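Local coordinates for ABC transporter substrate binding protein (Ribose) (Agrobacterium vitis, PDB 5DKV) that binds the sugar alpha-D-tagatopyranose between its two lobes and probably serves as the solute-binding component of a bacterial ABC transporter, at residues S166-K169 with T174-Q177; G161-S166 with Q180-E185; A150-L155 with F270-H275; T114-I119 with D176-G181. All blocks are in the same frame, centred on the assembly; numbering follows the deposited sequence.

Contact 1: S166-K169 with T174-Q177; sequences SNVK and TTDQ. With T6T (alpha-D-tagatopyranose), chain E.
Asn-167, at the end of strand 161-167, meets Thr-175 in the first turn of helix 173-186, at the strand-to-helix passage of a beta-alpha-beta unit in the periplasmic binding protein fold. One direct hydrogen bond spans the segments: Asn-167 ND2 donates to Thr-175 O at 3.2 Å, nearly straight at 166°. The acceptor lies close to the amide plane of Asn-167, whereas the donor stands well above the plane of the Thr-175 carbonyl. Glu-179 OE1 takes a further bond from the same ND2. The other branch turns back on its own chain: Val-168 N donates to Asn-167 OD1 at 2.7 Å, which helps to fix the rotation of the amide. The link through solvent uses one water, which accepts from Thr-175 OG1 at 2.7 Å and donates to Lys-169 O at 2.9 Å and to Asp-176 OD1 at 2.7 Å. Apolar touch is slight: the Val-168 and Thr-175 side chains cross at about a right angle, CG2 to CG2 4.1 Å. The neighbouring Thr-174 faces the sugar instead. Its hydroxyl sits between the backbone N and the carbonyl carbon (chi1 48°), and from there Thr-174 OG1 donates to O5 of the tagatopyranose at 2.8 Å.

Contact 2: G161-S166 with Q180-E185; sequences GKVYVS and QGFKSE
The helical turn that presents Phe-182 to Val-163 and Val-165 is closed by the backbone bond from Ser-184 N to Gln-180 O, at 2.9 Å. Between this turn and strand 161-167 the meeting is wholly apolar. Phe-182 CG lies anti to the backbone N (chi1 177°), which sends the ring out from the helix towards the strand. Val-165 points the opposite way, and its CG2 branch comes to 3.4 Å from Phe-182 CD1, a snug fit made obliquely to the ring. Val-163 reaches the far end of the same ring: its CG2 sits near the ring plane at the edge, 4.0 Å from Phe-182 CZ. The two valines share one side of the sheet, while Tyr-164, the one residue between them, turns away towards helix 204-217. Phe-225 of the adjoining strand 223-226 meets the Phe-182 ring with nearly parallel planes, and Ala-150 and Leu-153 of helix 142-156 also touch it. Phe-182 is thus the side chain through which this helical turn meets the strand of its beta-alpha-beta unit. Because only two valine methyls meet the ring across the contact, the join rests on shape and burial rather than on directional bonds.

Contact 3: A150-L155 with F270-H275; sequences ARSLAL and FAIAQH. With T6T (alpha-D-tagatopyranose), chain E.
Helix 142-156 packs on the sheet beside strand 270-273, and its last turns lay Ser-152 and Leu-155 against Phe-270, at the start of that strand. The axes of the segments 150-155 and 270-273 run almost antiparallel, 9.8 Å apart at their closest. Ser-152 stands over one face of the Phe-270 ring: its CB makes an off-centre CH-pi contact, 4.2 Å from the ring centroid and 29° off the normal, and lies 3.7 Å from Phe-270 CD2. The hydroxyl of Ser-152 is over the same ring but finds its polar partner within the helix, at Ile-148 O. Further along the ring, Phe-270 CE2 comes to 3.6 Å from the backbone Ser-152 O. One turn later Leu-155 adds its CD2 branch, 4.2 Å from Phe-270 CZ and oblique to the ring. Ile-272 CD1 approaches Ser-152 OG only to 4.3 Å. Further along the chain, Gln-274 enters the sugar pocket. Its chain is extended past CG (chi2 -175°), carrying Gln-274 NE2 to O4 of the tagatopyranose in a 2.9 Å bond that is nearly straight, at 176°. Gln-274 OE1 bonds to Ser-140 OG and NE2 also to Asp-254 OD2, so both ends of the amide are held and its rotation is fixed. A helix flanking a strand whose C-terminal end feeds the ligand site is typical of the alpha/beta lobes of periplasmic sugar-binding proteins.

Contact 4: T114-I119 with D176-G181; sequences TVDTFI and DQREQG. With T6T (alpha-D-tagatopyranose), chain E.
The guanidinium of Arg-178 has Asp-116 OD1 near its plane at the edge, 4.2 Å from Arg-178 NH2 and beyond a salt bridge, and the tagatopyranose comes to that edge too. Sugar O3 lies in the guanidinium plane and accepts from Arg-178 NH1 at 3.0 Å; sugar O4, near the plane, accepts from Arg-178 NH2 at 2.8 Å. A second flat pair is looser: Gln-177 NE2 sits at the edge of the Phe-118 ring, 4.2 Å from Phe-118 CE2. Asp-116, just past strand 112-115, accepts hydrogen bonds from the sugar. Its CG is anti to the backbone N (chi1 -176°), and in the carboxylate sugar O4 donates to Asp-116 OD1 and sugar O5 to Asp-116 OD2, each at 2.7 Å. The guanidinium is held by further partners, because Arg-178 NE bonds to Asn-142 OD1 and NH1 to Ala-227 O; these second-shell partners fix its rotation towards the sugar. Sugar O4 thus donates a hydrogen bond to Asp-116 OD1 and accepts one from Arg-178 NH2. Little protein surface meets directly here. The sugar hydroxyl bridges carboxylate and guanidinium, and the opposite charges close to it would probably polarise it, consistent with ligand binding that draws the two segments together.

In the fold
From the N terminus, contact 4 opens first at 114-119 and closes a long loop on helix 173-186, tying the end of strand 112-115 to that helix across the sugar site. Inside that loop contact 3 begins, at 150-155, but it closes only at 270-275, so contacts 3 and 4 cross. Contact 1 sits within contact 2, sharing Ser-166, and both are nested within contact 3. They clasp the same strand, 161-167, to the same helix, 173-186, contact 1 near the ligand and contact 2 further out. Contact 1 shares Asp-176 and Gln-177 with contact 4. The salt bridge between Glu-185 and Arg-151 joins contact 2 to contact 3, and contacts 1, 3 and 4 all reach the tagatopyranose.

Contact 1: S166-K169 with T174-Q177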
# COMPACT_ATOMS: atom_id res chain seq x y z
N SER A 166 -3.77 -3.93 13.61
CA SER A 166 -3.36 -5.16 13.01
C SER A 166 -2.44 -4.76 11.86
O SER A 166 -2.87 -4.04 10.96
CB SER A 166 -4.58 -5.96 12.53
OG SER A 166 -4.24 -7.08 11.75
N ASN A 167 -1.18 -5.17 11.93
CA ASN A 167 -0.18 -4.73 10.97
C ASN A 167 0.67 -5.87 10.45
O ASN A 167 0.53 -7.02 10.88
CB ASN A 167 0.70 -3.66 11.61
CG ASN A 167 1.21 -2.65 10.63
OD1 ASN A 167 1.12 -2.84 9.41
ND2 ASN A 167 1.74 -1.56 11.14
N VAL A 168 1.53 -5.55 9.49
CA VAL A 168 2.27 -6.58 8.77
C VAL A 168 3.52 -7.02 9.53
O VAL A 168 3.57 -8.13 10.09
CB VAL A 168 2.66 -6.05 7.36
CG1 VAL A 168 3.43 -7.10 6.59
CG2 VAL A 168 1.42 -5.68 6.59
N LYS A 169 4.51 -6.13 9.58
CA LYS A 169 5.81 -6.44 10.15
C LYS A 169 6.53 -5.12 10.37
O LYS A 169 6.43 -4.25 9.51
CB LYS A 169 6.54 -7.40 9.18
CG LYS A 169 7.95 -7.08 8.76
CD LYS A 169 8.17 -7.32 7.25
CE LYS A 169 7.89 -8.74 6.79
NZ LYS A 169 8.37 -8.94 5.38
N THR A 174 5.53 1.73 4.35
CA THR A 174 4.16 2.22 4.23
C THR A 174 3.35 1.95 5.50
O THR A 174 2.70 2.84 6.04
CB THR A 174 3.46 1.56 3.07
OG1 THR A 174 3.69 0.16 3.17
CG2 THR A 174 4.00 2.09 1.72
N THR A 175 3.35 0.69 5.93
CA THR A 175 2.55 0.32 7.08
C THR A 175 3.16 0.82 8.40
O THR A 175 2.42 1.05 9.36
CB THR A 175 2.35 -1.19 7.12
OG1 THR A 175 3.62 -1.84 7.14
CG2 THR A 175 1.53 -1.66 5.91
N ASP A 176 4.47 1.03 8.45
CA ASP A 176 5.09 1.74 9.58
C ASP A 176 4.50 3.15 9.67
O ASP A 176 4.15 3.62 10.75
CB ASP A 176 6.61 1.83 9.41
CG ASP A 176 7.36 0.60 9.89
OD1 ASP A 176 6.73 -0.35 10.40
OD2 ASP A 176 8.60 0.60 9.75
N GLN A 177 4.38 3.83 8.53
CA GLN A 177 3.88 5.19 8.51
C GLN A 177 2.40 5.22 8.91
O GLN A 177 1.97 6.12 9.62
CB GLN A 177 4.09 5.83 7.14
CG GLN A 177 5.51 6.30 6.92
CD GLN A 177 5.72 6.89 5.55
OE1 GLN A 177 5.23 6.35 4.57
NE2 GLN A 177 6.41 8.03 5.48
O3 T6T E . -1.31 -1.78 1.41
C3 T6T E . -0.71 -2.15 0.18
C4 T6T E . 0.58 -1.47 0.05
O4 T6T E . 0.36 -0.01 0.03
C5 T6T E . 1.48 -1.85 1.14
O5 T6T E . 2.79 -1.28 0.97
C6 T6T E . 1.71 -3.35 1.19
O6 T6T E . 0.43 -4.03 1.28
C2 T6T E . -0.45 -3.67 0.18
O2 T6T E . 0.12 -4.00 -1.06
C1 T6T E . -1.64 -4.50 0.45
O1 T6T E . -2.64 -4.31 -0.50
O HOH W 1 4.72 -1.94 9.59

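Contact 2: G161-S166 with Q180-E185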
# COMPACT_ATOMS: atom_id res chain seq x y z
N GLY A 161 -12.86 3.62 24.17
CA GLY A 161 -12.75 2.18 24.25
C GLY A 161 -11.42 1.66 23.74
O GLY A 161 -10.57 2.44 23.26
N LYS A 162 -11.25 0.34 23.83
CA LYS A 162 -9.99 -0.31 23.48
C LYS A 162 -9.92 -0.65 21.99
O LYS A 162 -10.84 -1.24 21.44
CB LYS A 162 -9.81 -1.62 24.26
CG LYS A 162 -9.64 -1.53 25.80
CD LYS A 162 -9.93 -2.95 26.40
CE LYS A 162 -9.59 -3.20 27.88
NZ LYS A 162 -9.77 -4.70 28.25
N VAL A 163 -8.79 -0.33 21.38
CA VAL A 163 -8.54 -0.66 19.97
C VAL A 163 -7.12 -1.17 19.82
O VAL A 163 -6.32 -1.06 20.73
CB VAL A 163 -8.73 0.57 19.01
CG1 VAL A 163 -10.11 1.15 19.15
CG2 VAL A 163 -7.68 1.64 19.30
N TYR A 164 -6.80 -1.72 18.65
CA TYR A 164 -5.42 -2.03 18.32
C TYR A 164 -5.24 -2.00 16.82
O TYR A 164 -6.21 -2.06 16.07
CB TYR A 164 -4.99 -3.39 18.89
CG TYR A 164 -5.55 -4.59 18.15
CD1 TYR A 164 -6.81 -5.05 18.41
CD2 TYR A 164 -4.79 -5.24 17.19
CE1 TYR A 164 -7.32 -6.14 17.75
CE2 TYR A 164 -5.30 -6.35 16.51
CZ TYR A 164 -6.57 -6.79 16.79
OH TYR A 164 -7.12 -7.87 16.14
N VAL A 165 -3.98 -1.90 16.41
CA VAL A 165 -3.59 -1.96 15.02
C VAL A 165 -3.15 -3.39 14.66
O VAL A 165 -2.29 -3.99 15.32
CB VAL A 165 -2.43 -1.00 14.71
CG1 VAL A 165 -2.04 -1.08 13.21
CG2 VAL A 165 -2.77 0.45 15.12
N SER A 166 -3.77 -3.93 13.61
CA SER A 166 -3.36 -5.16 13.01
C SER A 166 -2.44 -4.76 11.86
O SER A 166 -2.87 -4.04 10.96
CB SER A 166 -4.58 -5.96 12.53
OG SER A 166 -4.24 -7.08 11.75
N GLN A 180 2.20 4.81 12.65
CA GLN A 180 2.61 6.05 13.33
C GLN A 180 1.51 7.11 13.26
O GLN A 180 1.25 7.80 14.25
CB GLN A 180 3.90 6.59 12.73
CG GLN A 180 5.15 5.78 13.10
CD GLN A 180 5.43 5.71 14.61
OE1 GLN A 180 5.55 6.74 15.29
NE2 GLN A 180 5.53 4.49 15.14
N GLY A 181 0.86 7.24 12.11
CA GLY A 181 -0.16 8.26 11.95
C GLY A 181 -1.37 7.91 12.79
O GLY A 181 -1.99 8.76 13.43
N PHE A 182 -1.70 6.63 12.81
CA PHE A 182 -2.82 6.17 13.61
C PHE A 182 -2.57 6.47 15.09
O PHE A 182 -3.44 6.99 15.78
CB PHE A 182 -3.03 4.67 13.42
CG PHE A 182 -4.13 4.08 14.26
CD1 PHE A 182 -3.88 3.61 15.54
CD2 PHE A 182 -5.42 3.96 13.75
CE1 PHE A 182 -4.90 3.07 16.32
CE2 PHE A 182 -6.43 3.41 14.48
CZ PHE A 182 -6.18 2.95 15.79
N LYS A 183 -1.38 6.12 15.58
CA LYS A 183 -1.09 6.28 17.00
C LYS A 183 -0.96 7.75 17.41
O LYS A 183 -1.39 8.14 18.51
CB LYS A 183 0.18 5.52 17.39
CG LYS A 183 -0.05 4.01 17.45
CD LYS A 183 1.20 3.25 17.87
CE LYS A 183 0.88 1.78 18.18
NZ LYS A 183 2.12 0.99 18.44
N SER A 184 -0.38 8.57 16.54
CA SER A 184 -0.27 9.99 16.85
C SER A 184 -1.66 10.65 16.90
O SER A 184 -1.93 11.50 17.76
CB SER A 184 0.66 10.70 15.86
OG SER A 184 0.20 10.64 14.53
N GLU A 185 -2.54 10.27 15.99
CA GLU A 185 -3.91 10.78 16.03
C GLU A 185 -4.64 10.28 17.28
O GLU A 185 -5.26 11.06 17.99
CB GLU A 185 -4.67 10.40 14.74
CG GLU A 185 -6.19 10.70 14.72
CD GLU A 185 -6.56 12.19 14.80
OE1 GLU A 185 -7.51 12.53 15.57
OE2 GLU A 185 -5.94 13.01 14.07

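Contact 3: A150-L155 with F270-H275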
# COMPACT_ATOMS: atom_id res chain seq x y z
N ALA A 150 -7.56 6.45 12.01
CA ALA A 150 -7.82 6.66 13.43
C ALA A 150 -9.08 7.48 13.67
O ALA A 150 -9.90 7.15 14.55
CB ALA A 150 -6.64 7.33 14.08
N ARG A 151 -9.23 8.56 12.90
CA ARG A 151 -10.41 9.40 13.04
C ARG A 151 -11.67 8.63 12.68
O ARG A 151 -12.71 8.79 13.35
CB ARG A 151 -10.27 10.67 12.18
CG ARG A 151 -9.24 11.66 12.73
CD ARG A 151 -9.31 13.02 12.05
NE ARG A 151 -8.85 13.01 10.66
CZ ARG A 151 -7.60 13.26 10.27
NH1 ARG A 151 -6.65 13.53 11.16
NH2 ARG A 151 -7.28 13.24 8.98
N SER A 152 -11.59 7.78 11.66
CA SER A 152 -12.71 6.94 11.24
C SER A 152 -13.08 5.93 12.33
O SER A 152 -14.25 5.76 12.66
CB SER A 152 -12.40 6.21 9.93
OG SER A 152 -12.13 7.13 8.88
N LEU A 153 -12.08 5.26 12.88
CA LEU A 153 -12.32 4.28 13.93
C LEU A 153 -12.81 4.96 15.19
O LEU A 153 -13.69 4.43 15.87
CB LEU A 153 -11.05 3.46 14.23
CG LEU A 153 -11.22 2.27 15.17
CD1 LEU A 153 -12.22 1.27 14.61
CD2 LEU A 153 -9.88 1.59 15.44
N ALA A 154 -12.27 6.14 15.51
CA ALA A 154 -12.73 6.84 16.70
C ALA A 154 -14.21 7.16 16.56
O ALA A 154 -14.97 7.10 17.53
CB ALA A 154 -11.91 8.12 16.93
N LEU A 155 -14.62 7.54 15.35
CA LEU A 155 -16.03 7.83 15.09
C LEU A 155 -16.88 6.58 15.29
O LEU A 155 -17.95 6.61 15.92
CB LEU A 155 -16.20 8.37 13.66
CG LEU A 155 -17.61 8.75 13.22
CD1 LEU A 155 -18.07 9.97 14.00
CD2 LEU A 155 -17.61 9.03 11.72
N PHE A 270 -15.47 1.17 7.59
CA PHE A 270 -14.81 1.97 6.57
C PHE A 270 -13.71 1.18 5.91
O PHE A 270 -12.98 0.45 6.58
CB PHE A 270 -14.21 3.26 7.16
CG PHE A 270 -15.21 4.15 7.82
CD1 PHE A 270 -15.95 5.03 7.06
CD2 PHE A 270 -15.40 4.12 9.19
CE1 PHE A 270 -16.86 5.86 7.63
CE2 PHE A 270 -16.34 4.94 9.79
CZ PHE A 270 -17.06 5.82 9.02
N ALA A 271 -13.58 1.36 4.61
CA ALA A 271 -12.41 0.91 3.88
C ALA A 271 -11.70 2.13 3.35
O ALA A 271 -12.31 2.98 2.71
CB ALA A 271 -12.80 -0.04 2.75
N ILE A 272 -10.41 2.23 3.63
CA ILE A 272 -9.59 3.34 3.15
C ILE A 272 -8.87 2.91 1.85
O ILE A 272 -7.83 2.28 1.89
CB ILE A 272 -8.56 3.82 4.20
CG1 ILE A 272 -9.18 4.00 5.60
CG2 ILE A 272 -7.89 5.11 3.71
CD1 ILE A 272 -10.39 4.86 5.62
N ALA A 273 -9.47 3.22 0.70
CA ALA A 273 -8.92 2.88 -0.61
C ALA A 273 -7.74 3.80 -0.94
O ALA A 273 -7.85 5.01 -0.90
CB ALA A 273 -10.00 2.98 -1.72
N GLN A 274 -6.59 3.22 -1.25
CA GLN A 274 -5.58 3.97 -1.94
C GLN A 274 -6.01 4.10 -3.39
O GLN A 274 -7.07 3.62 -3.77
CB GLN A 274 -4.23 3.27 -1.84
CG GLN A 274 -3.76 3.04 -0.39
CD GLN A 274 -2.37 2.47 -0.35
OE1 GLN A 274 -1.42 3.20 -0.47
NE2 GLN A 274 -2.26 1.15 -0.17
N HIS A 275 -5.15 4.74 -4.18
CA HIS A 275 -5.33 4.91 -5.63
C HIS A 275 -4.19 4.23 -6.38
O HIS A 275 -3.38 4.89 -6.99
CB HIS A 275 -5.38 6.38 -5.98
CG HIS A 275 -6.60 7.09 -5.46
ND1 HIS A 275 -6.87 8.41 -5.76
CD2 HIS A 275 -7.62 6.67 -4.67
CE1 HIS A 275 -7.99 8.77 -5.18
NE2 HIS A 275 -8.47 7.74 -4.51
O3 T6T E . -1.31 -1.78 1.41
C3 T6T E . -0.71 -2.15 0.18
C4 T6T E . 0.58 -1.47 0.05
O4 T6T E . 0.36 -0.01 0.03
C5 T6T E . 1.48 -1.85 1.14
O5 T6T E . 2.79 -1.28 0.97
C6 T6T E . 1.71 -3.35 1.19
O6 T6T E . 0.43 -4.03 1.28
C2 T6T E . -0.45 -3.67 0.18
O2 T6T E . 0.12 -4.00 -1.06
C1 T6T E . -1.64 -4.50 0.45
O1 T6T E . -2.64 -4.31 -0.50

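Contact 4: T114-I119 with D176-G181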
# COMPACT_ATOMS: atom_id res chain seq x y z
N THR A 114 10.62 4.60 -7.34
CA THR A 114 9.97 3.66 -6.43
C THR A 114 8.50 4.08 -6.27
O THR A 114 8.14 5.26 -6.20
CB THR A 114 10.70 3.49 -5.06
OG1 THR A 114 10.53 4.65 -4.24
CG2 THR A 114 12.18 3.24 -5.27
N VAL A 115 7.66 3.07 -6.32
CA VAL A 115 6.22 3.22 -6.22
C VAL A 115 5.78 2.50 -4.95
O VAL A 115 6.29 1.42 -4.64
CB VAL A 115 5.48 2.65 -7.47
CG1 VAL A 115 5.73 3.54 -8.70
CG2 VAL A 115 5.90 1.19 -7.79
N ASP A 116 4.85 3.13 -4.23
CA ASP A 116 4.26 2.61 -2.97
C ASP A 116 5.22 2.73 -1.78
O ASP A 116 4.97 3.50 -0.84
CB ASP A 116 3.79 1.16 -3.14
CG ASP A 116 3.09 0.64 -1.91
OD1 ASP A 116 2.30 1.40 -1.30
OD2 ASP A 116 3.33 -0.55 -1.59
N THR A 117 6.32 1.99 -1.86
CA THR A 117 7.35 1.95 -0.83
C THR A 117 8.62 2.64 -1.30
O THR A 117 8.75 2.96 -2.49
CB THR A 117 7.68 0.51 -0.48
OG1 THR A 117 8.02 -0.18 -1.69
CG2 THR A 117 6.49 -0.16 0.19
N PHE A 118 9.56 2.87 -0.38
CA PHE A 118 10.79 3.56 -0.70
C PHE A 118 12.03 2.84 -0.18
O PHE A 118 11.93 1.91 0.62
CB PHE A 118 10.76 5.01 -0.18
CG PHE A 118 10.62 5.17 1.34
CD1 PHE A 118 11.69 4.96 2.18
CD2 PHE A 118 9.44 5.64 1.89
CE1 PHE A 118 11.57 5.14 3.56
CE2 PHE A 118 9.32 5.86 3.27
CZ PHE A 118 10.40 5.59 4.09
N ILE A 119 13.18 3.23 -0.72
CA ILE A 119 14.47 2.90 -0.11
C ILE A 119 15.08 4.16 0.50
O ILE A 119 14.65 5.28 0.22
CB ILE A 119 15.46 2.28 -1.12
CG1 ILE A 119 15.71 3.20 -2.31
CG2 ILE A 119 14.93 0.92 -1.58
CD1 ILE A 119 16.92 2.84 -3.11
N ASP A 176 4.47 1.03 8.45
CA ASP A 176 5.09 1.74 9.58
C ASP A 176 4.50 3.15 9.67
O ASP A 176 4.15 3.62 10.75
CB ASP A 176 6.61 1.83 9.41
CG ASP A 176 7.36 0.60 9.89
OD1 ASP A 176 6.73 -0.35 10.40
OD2 ASP A 176 8.60 0.60 9.75
N GLN A 177 4.38 3.83 8.53
CA GLN A 177 3.88 5.19 8.51
C GLN A 177 2.40 5.22 8.91
O GLN A 177 1.97 6.12 9.62
CB GLN A 177 4.09 5.83 7.14
CG GLN A 177 5.51 6.30 6.92
CD GLN A 177 5.72 6.89 5.55
OE1 GLN A 177 5.23 6.35 4.57
NE2 GLN A 177 6.41 8.03 5.48
N ARG A 178 1.62 4.23 8.44
CA ARG A 178 0.21 4.19 8.79
C ARG A 178 0.04 3.97 10.28
O ARG A 178 -0.82 4.59 10.90
CB ARG A 178 -0.51 3.09 8.01
CG ARG A 178 -0.50 3.30 6.54
CD ARG A 178 -0.98 2.10 5.73
NE ARG A 178 -0.56 2.28 4.34
CZ ARG A 178 -0.51 1.33 3.41
NH1 ARG A 178 -0.90 0.09 3.68
NH2 ARG A 178 -0.10 1.65 2.19
N GLU A 179 0.84 3.09 10.86
CA GLU A 179 0.74 2.86 12.30
C GLU A 179 1.14 4.13 13.08
O GLU A 179 0.50 4.48 14.07
CB GLU A 179 1.62 1.68 12.71
CG GLU A 179 1.61 1.48 14.22
CD GLU A 179 2.27 0.17 14.65
OE1 GLU A 179 2.60 -0.66 13.79
OE2 GLU A 179 2.47 -0.02 15.87
N GLN A 180 2.20 4.81 12.65
CA GLN A 180 2.61 6.05 13.33
C GLN A 180 1.51 7.11 13.26
O GLN A 180 1.25 7.80 14.25
CB GLN A 180 3.90 6.59 12.73
CG GLN A 180 5.15 5.78 13.10
CD GLN A 180 5.43 5.71 14.61
OE1 GLN A 180 5.55 6.74 15.29
NE2 GLN A 180 5.53 4.49 15.14
N GLY A 181 0.86 7.24 12.11
CA GLY A 181 -0.16 8.26 11.95
C GLY A 181 -1.37 7.91 12.79
O GLY A 181 -1.99 8.76 13.43
O3 T6T E . -1.31 -1.78 1.41
C3 T6T E . -0.71 -2.15 0.18
C4 T6T E . 0.58 -1.47 0.05
O4 T6T E . 0.36 -0.01 0.03
C5 T6T E . 1.48 -1.85 1.14
O5 T6T E . 2.79 -1.28 0.97
C6 T6T E . 1.71 -3.35 1.19
O6 T6T E . 0.43 -4.03 1.28
C2 T6T E . -0.45 -3.67 0.18
O2 T6T E . 0.12 -4.00 -1.06
C1 T6T E . -1.64 -4.50 0.45
O1 T6T E . -2.64 -4.31 -0.50